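Local coordinates for BH1408 protein (Bacillus halodurans, PDB 4E0A), which probably transfers an acetyl group from acetyl-CoA to an amine, as an N-acetyltransferase of the GNAT family, at residues 69-75 with 88-94; 65-69 with 94-98. The protein carries 1 engineered substitution. One frame throughout, in Å; residues are numbered along the deposited sequence.

Contact 1: residues 69-75 with 88-94; sequences YSVIHLV and TVYISDL. With PO4 (phosphate ion), chain E.
Thr88 opens the pairing with two nearly straight backbone bonds to Val75, and its OG1 lies 3.7 Å from Val75 CB while a water joins that hydroxyl to Val75 O. Val89 turns to the other face, where CG1 meets Ile72 CB at 3.8 Å; branched aliphatic residues suit this layer, which helix 105-119 covers. Tyr90 exchanges backbone bonds with His73 and lays its CB beside Val75 CG2, while its hydroxyl hydrogen-bonds Asp128 on strand 124-130. Ile91 returns to the Ile72 side, its CG1 4.0 Å from Ile72 CG2. Ser92 is the extra residue: its OG, held between the backbone N and the carbonyl carbon (chi1 64°), meets His73 NE2 at the imidazole edge, in the ring plane, 2.9 Å away, with either able to donate. Ser92 N bonds to Val71 O at 3.0 Å, and Asp93 N reaches the same oxygen only weakly. Asp93 O is gripped twice, by Val71 N and by Ser70 OG at 2.8 Å, the hydroxyl arriving in the carbonyl plane. Asp93 CB lies 3.8 Å from Tyr69 OH, on the side of helix 11-28. Leu94 rests its CG on Ser70 CB, and its N makes a weak hydrogen bond to a phosphate ion, probably from the crystallisation liquor. Ser92 and Asp93, both facing Val71, make a classic beta bulge, here in a GNAT fold, whose bulged strand commonly lines the acetyl-CoA site.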
loop_
_atom_site.group_PDB
_atom_site.type_symbol
_atom_site.label_atom_id
_atom_site.label_comp_id
_atom_site.label_asym_id
_atom_site.label_seq_id
_atom_site.Cartn_x
_atom_site.Cartn_y
_atom_site.Cartn_z
ATOM N N TYR A 69 9.572 16.733 12.115
ATOM C CA TYR A 69 9.744 17.008 10.693
ATOM C C TYR A 69 8.808 16.149 9.883
ATOM O O TYR A 69 8.242 15.161 10.373
ATOM C CB TYR A 69 11.181 16.744 10.235
ATOM C CG TYR A 69 11.450 15.287 9.929
ATOM C CD1 TYR A 69 11.735 14.392 10.954
ATOM C CD2 TYR A 69 11.407 14.801 8.617
ATOM C CE1 TYR A 69 11.972 13.037 10.698
ATOM C CE2 TYR A 69 11.656 13.424 8.350
ATOM C CZ TYR A 69 11.930 12.563 9.406
ATOM O OH TYR A 69 12.172 11.214 9.185
ATOM N N SER A 70 8.665 16.514 8.621
ATOM C CA SER A 70 7.859 15.717 7.715
ATOM C C SER A 70 8.454 15.782 6.320
ATOM O O SER A 70 9.060 16.796 5.936
ATOM C CB SER A 70 6.408 16.216 7.697
ATOM O OG SER A 70 5.608 15.373 6.880
ATOM N N VAL A 71 8.318 14.683 5.576
ATOM C CA VAL A 71 8.688 14.669 4.174
ATOM C C VAL A 71 7.443 14.349 3.364
ATOM O O VAL A 71 6.751 13.381 3.659
ATOM C CB VAL A 71 9.733 13.582 3.876
ATOM C CG1 VAL A 71 10.072 13.584 2.380
ATOM C CG2 VAL A 71 10.984 13.801 4.721
ATOM N N ILE A 72 7.152 15.165 2.354
ATOM C CA ILE A 72 5.947 14.973 1.556
ATOM C C ILE A 72 6.328 15.025 0.085
ATOM O O ILE A 72 7.376 15.566 -0.269
ATOM C CB ILE A 72 4.855 16.032 1.871
ATOM C CG1 ILE A 72 5.277 17.413 1.371
ATOM C CG2 ILE A 72 4.538 16.077 3.375
ATOM C CD1 ILE A 72 4.357 18.521 1.831
ATOM N N HIS A 73 5.485 14.438 -0.758
ATOM C CA HIS A 73 5.751 14.335 -2.179
ATOM C C HIS A 73 4.488 14.648 -2.948
ATOM O O HIS A 73 3.399 14.217 -2.565
ATOM C CB HIS A 73 6.188 12.914 -2.528
ATOM C CG HIS A 73 7.341 12.415 -1.711
ATOM N ND1 HIS A 73 8.639 12.431 -2.171
ATOM C CD2 HIS A 73 7.388 11.882 -0.465
ATOM C CE1 HIS A 73 9.437 11.922 -1.248
ATOM N NE2 HIS A 73 8.703 11.584 -0.202
ATOM N N LEU A 74 4.628 15.398 -4.036
ATOM C CA LEU A 74 3.502 15.649 -4.927
ATOM C C LEU A 74 3.449 14.498 -5.934
ATOM O O LEU A 74 4.393 14.292 -6.703
ATOM C CB LEU A 74 3.697 16.983 -5.658
ATOM C CG LEU A 74 2.440 17.608 -6.246
ATOM C CD1 LEU A 74 1.428 17.870 -5.131
ATOM C CD2 LEU A 74 2.790 18.898 -6.983
ATOM N N VAL A 75 2.353 13.742 -5.922
ATOM C CA VAL A 75 2.241 12.531 -6.735
ATOM C C VAL A 75 1.104 12.694 -7.735
ATOM O O VAL A 75 0.009 13.103 -7.367
ATOM C CB VAL A 75 1.985 11.276 -5.849
ATOM C CG1 VAL A 75 1.770 10.034 -6.705
ATOM C CG2 VAL A 75 3.138 11.076 -4.849
ATOM N N THR A 88 -2.149 13.784 -5.606
ATOM C CA THR A 88 -2.174 13.746 -4.150
ATOM C C THR A 88 -0.906 14.310 -3.539
ATOM O O THR A 88 0.112 14.499 -4.222
ATOM C CB THR A 88 -2.319 12.293 -3.604
ATOM O OG1 THR A 88 -1.296 11.458 -4.162
ATOM C CG2 THR A 88 -3.700 11.708 -3.927
ATOM N N VAL A 89 -0.974 14.565 -2.241
ATOM C CA VAL A 89 0.236 14.747 -1.449
ATOM C C VAL A 89 0.458 13.455 -0.688
ATOM O O VAL A 89 -0.442 12.986 0.012
ATOM C CB VAL A 89 0.094 15.894 -0.439
ATOM C CG1 VAL A 89 1.276 15.890 0.526
ATOM C CG2 VAL A 89 -0.003 17.221 -1.155
ATOM N N TYR A 90 1.643 12.870 -0.820
ATOM C CA TYR A 90 1.945 11.649 -0.087
ATOM C C TYR A 90 2.944 11.945 1.016
ATOM O O TYR A 90 4.045 12.451 0.758
ATOM C CB TYR A 90 2.509 10.578 -1.005
ATOM C CG TYR A 90 2.767 9.266 -0.294
ATOM C CD1 TYR A 90 1.717 8.419 0.035
ATOM C CD2 TYR A 90 4.063 8.878 0.065
ATOM C CE1 TYR A 90 1.946 7.205 0.688
ATOM C CE2 TYR A 90 4.292 7.674 0.731
ATOM C CZ TYR A 90 3.227 6.843 1.027
ATOM O OH TYR A 90 3.443 5.641 1.677
ATOM N N ILE A 91 2.548 11.659 2.249
ATOM C CA ILE A 91 3.427 11.876 3.387
ATOM C C ILE A 91 4.259 10.613 3.593
ATOM O O ILE A 91 3.738 9.602 4.055
ATOM C CB ILE A 91 2.624 12.164 4.667
ATOM C CG1 ILE A 91 1.725 13.401 4.484
ATOM C CG2 ILE A 91 3.570 12.340 5.839
ATOM C CD1 ILE A 91 0.798 13.640 5.659
ATOM N N SER A 92 5.542 10.676 3.254
ATOM C CA SER A 92 6.438 9.530 3.411
ATOM C C SER A 92 7.034 9.449 4.818
ATOM O O SER A 92 7.380 8.369 5.292
ATOM C CB SER A 92 7.545 9.565 2.350
ATOM O OG SER A 92 8.363 10.707 2.518
ATOM N N ASP A 93 7.123 10.590 5.495
ATOM C CA ASP A 93 7.612 10.631 6.870
ATOM C C ASP A 93 6.911 11.737 7.647
ATOM O O ASP A 93 6.659 12.819 7.115
ATOM C CB ASP A 93 9.122 10.892 6.893
ATOM C CG ASP A 93 9.902 9.862 6.087
ATOM O OD1 ASP A 93 10.146 10.099 4.875
ATOM O OD2 ASP A 93 10.237 8.805 6.662
ATOM N N LEU A 94 6.609 11.471 8.907
ATOM C CA LEU A 94 6.195 12.532 9.826
ATOM C C LEU A 94 6.523 12.091 11.241
ATOM O O LEU A 94 5.814 11.258 11.830
ATOM C CB LEU A 94 4.703 12.876 9.671
ATOM C CG LEU A 94 4.175 14.169 10.317
ATOM C CD1 LEU A 94 2.854 14.592 9.700
ATOM C CD2 LEU A 94 4.021 14.052 11.849
HETATM P P PO4 E . 4.021 8.298 7.805
HETATM O O1 PO4 E . 5.488 8.511 8.085
HETATM O O2 PO4 E . 3.284 7.937 9.077
HETATM O O3 PO4 E . 3.432 9.563 7.239
HETATM O O4 PO4 E . 3.874 7.191 6.788
HETATM O O HOH W 1 -1.857 10.457 -6.855
#

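Contact 2: residues 65-69 with 94-98; sequences KIGAY and LCVDE. With PO4 (phosphate ion), chain E.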
loop_
_atom_site.group_PDB
_atom_site.type_symbol
_atom_site.label_atom_id
_atom_site.label_comp_id
_atom_site.label_asym_id
_atom_site.label_seq_id
_atom_site.Cartn_x
_atom_site.Cartn_y
_atom_site.Cartn_z
ATOM N N LYS A 65 17.642 22.527 18.080
ATOM C CA LYS A 65 16.735 21.394 18.287
ATOM C C LYS A 65 15.499 21.366 17.374
ATOM O O LYS A 65 14.588 22.192 17.492
ATOM C CB LYS A 65 16.348 21.218 19.759
ATOM C CG LYS A 65 17.241 20.239 20.516
ATOM C CD LYS A 65 16.502 19.612 21.695
ATOM C CE LYS A 65 17.326 18.522 22.386
ATOM N NZ LYS A 65 17.480 17.276 21.564
ATOM N N ILE A 66 15.480 20.390 16.469
ATOM C CA ILE A 66 14.309 20.127 15.641
ATOM C C ILE A 66 13.357 19.248 16.442
ATOM O O ILE A 66 13.704 18.118 16.794
ATOM C CB ILE A 66 14.702 19.375 14.350
ATOM C CG1 ILE A 66 15.645 20.215 13.485
ATOM C CG2 ILE A 66 13.454 18.930 13.557
ATOM C CD1 ILE A 66 15.052 21.495 13.020
ATOM N N GLY A 67 12.162 19.754 16.732
ATOM C CA GLY A 67 11.184 18.975 17.469
ATOM C C GLY A 67 10.344 18.016 16.638
ATOM O O GLY A 67 9.746 17.096 17.182
ATOM N N ALA A 68 10.289 18.236 15.324
ATOM C CA ALA A 68 9.472 17.415 14.438
ATOM C C ALA A 68 9.859 17.680 12.995
ATOM O O ALA A 68 10.386 18.740 12.675
ATOM C CB ALA A 68 7.997 17.748 14.628
ATOM N N TYR A 69 9.572 16.733 12.115
ATOM C CA TYR A 69 9.744 17.008 10.693
ATOM C C TYR A 69 8.808 16.149 9.883
ATOM O O TYR A 69 8.242 15.161 10.373
ATOM C CB TYR A 69 11.181 16.744 10.235
ATOM C CG TYR A 69 11.450 15.287 9.929
ATOM C CD1 TYR A 69 11.735 14.392 10.954
ATOM C CD2 TYR A 69 11.407 14.801 8.617
ATOM C CE1 TYR A 69 11.972 13.037 10.698
ATOM C CE2 TYR A 69 11.656 13.424 8.350
ATOM C CZ TYR A 69 11.930 12.563 9.406
ATOM O OH TYR A 69 12.172 11.214 9.185
ATOM N N LEU A 94 6.609 11.471 8.907
ATOM C CA LEU A 94 6.195 12.532 9.826
ATOM C C LEU A 94 6.523 12.091 11.241
ATOM O O LEU A 94 5.814 11.258 11.830
ATOM C CB LEU A 94 4.703 12.876 9.671
ATOM C CG LEU A 94 4.175 14.169 10.317
ATOM C CD1 LEU A 94 2.854 14.592 9.700
ATOM C CD2 LEU A 94 4.021 14.052 11.849
ATOM N N CYS A 95 7.589 12.668 11.794
ATOM C CA CYS A 95 8.088 12.261 13.098
ATOM C C CYS A 95 8.081 13.424 14.079
ATOM O O CYS A 95 8.530 14.519 13.752
ATOM C CB CYS A 95 9.518 11.725 12.980
ATOM S SG CYS A 95 9.777 10.469 11.700
ATOM N N VAL A 96 7.568 13.177 15.278
ATOM C CA VAL A 96 7.679 14.127 16.373
ATOM C C VAL A 96 8.583 13.470 17.408
ATOM O O VAL A 96 8.400 12.300 17.737
ATOM C CB VAL A 96 6.306 14.450 16.997
ATOM C CG1 VAL A 96 6.455 15.370 18.197
ATOM C CG2 VAL A 96 5.363 15.071 15.952
ATOM N N ASP A 97 9.582 14.216 17.874
ATOM C CA ASP A 97 10.543 13.746 18.869
ATOM C C ASP A 97 9.788 13.183 20.067
ATOM O O ASP A 97 8.928 13.872 20.635
ATOM C CB ASP A 97 11.410 14.941 19.306
ATOM C CG ASP A 97 12.589 14.545 20.201
ATOM O OD1 ASP A 97 12.596 13.445 20.785
ATOM O OD2 ASP A 97 13.519 15.372 20.339
ATOM N N GLU A 98 10.109 11.939 20.440
ATOM C CA GLU A 98 9.440 11.228 21.550
ATOM C C GLU A 98 9.187 12.096 22.790
ATOM O O GLU A 98 8.134 12.010 23.412
ATOM C CB GLU A 98 10.260 10.011 21.987
ATOM C CG GLU A 98 10.302 8.876 21.001
ATOM C CD GLU A 98 11.431 7.893 21.300
ATOM O OE1 GLU A 98 11.377 6.748 20.803
ATOM O OE2 GLU A 98 12.377 8.270 22.031
HETATM P P PO4 E . 4.021 8.298 7.805
HETATM O O1 PO4 E . 5.488 8.511 8.085
HETATM O O2 PO4 E . 3.284 7.937 9.077
HETATM O O3 PO4 E . 3.432 9.563 7.239
HETATM O O4 PO4 E . 3.874 7.191 6.788
#
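Gly67 O receives the amide of Asp97 at 3.0 Å, a nearly straight bond (169°) that ties the first strand to the chain just past the end of the second. Asp97 CB also sits 3.5 Å from that oxygen. The carboxylate is occupied beyond the pair, by Gln20 and a salt bridge to Arg16, both of helix 11-28. Ala68 forms a non-hydrogen-bonded pair with Val96: its CA makes a bent CA-H...O contact with Cys95 O, 3.1 Å away, and its CB touches Val96 CG2 at 4.0 Å, a small methyl suited to its place among Val96, Phe59 and Ile105. Tyr69 then exchanges both backbone bonds with Cys95, each 2.9 Å between N and O and nearly along the C=O axis. Beyond them, Cys95 SG lies obliquely beside the phenol ring, 3.5 Å from Tyr69 CE1. The thiol stands anti to its own carbonyl carbon (chi1 -50°), which brings it alongside the ring's CE1 and hydroxyl end. A compact, polarisable sulfur fits here beneath helix 11-28, where Val21 touches the cysteine and Val14 and His18 the tyrosine. This antiparallel ladder, with its Cys sulfur-aromatic contact, is part of the central sheet of the GNAT fold, at the end where its fourth strand runs out into a loop.

In the fold
Contacts 1 and 2 are consecutive lengths of one beta hairpin, strand 65-77 with strand 86-96, their centres about 15 Å apart. Along the chain, 69-75 with 88-94 is nested inside the loop closed by 65-69 with 94-98, and the two share Tyr69 and Leu94. Contact 1 lies nearer the middle of the chain and contact 2 toward the open ends of the hairpin. Helices 11-28 and 105-119 pack against opposite faces of this third and fourth strand of the mixed sheet; strand 54-62 flanks strand 65-77 and strand 124-130 flanks strand 86-96. Together they run as one antiparallel ladder whose register shifts at a single bulge, through a domain that probably binds acetyl-CoA, as in other GNAT proteins.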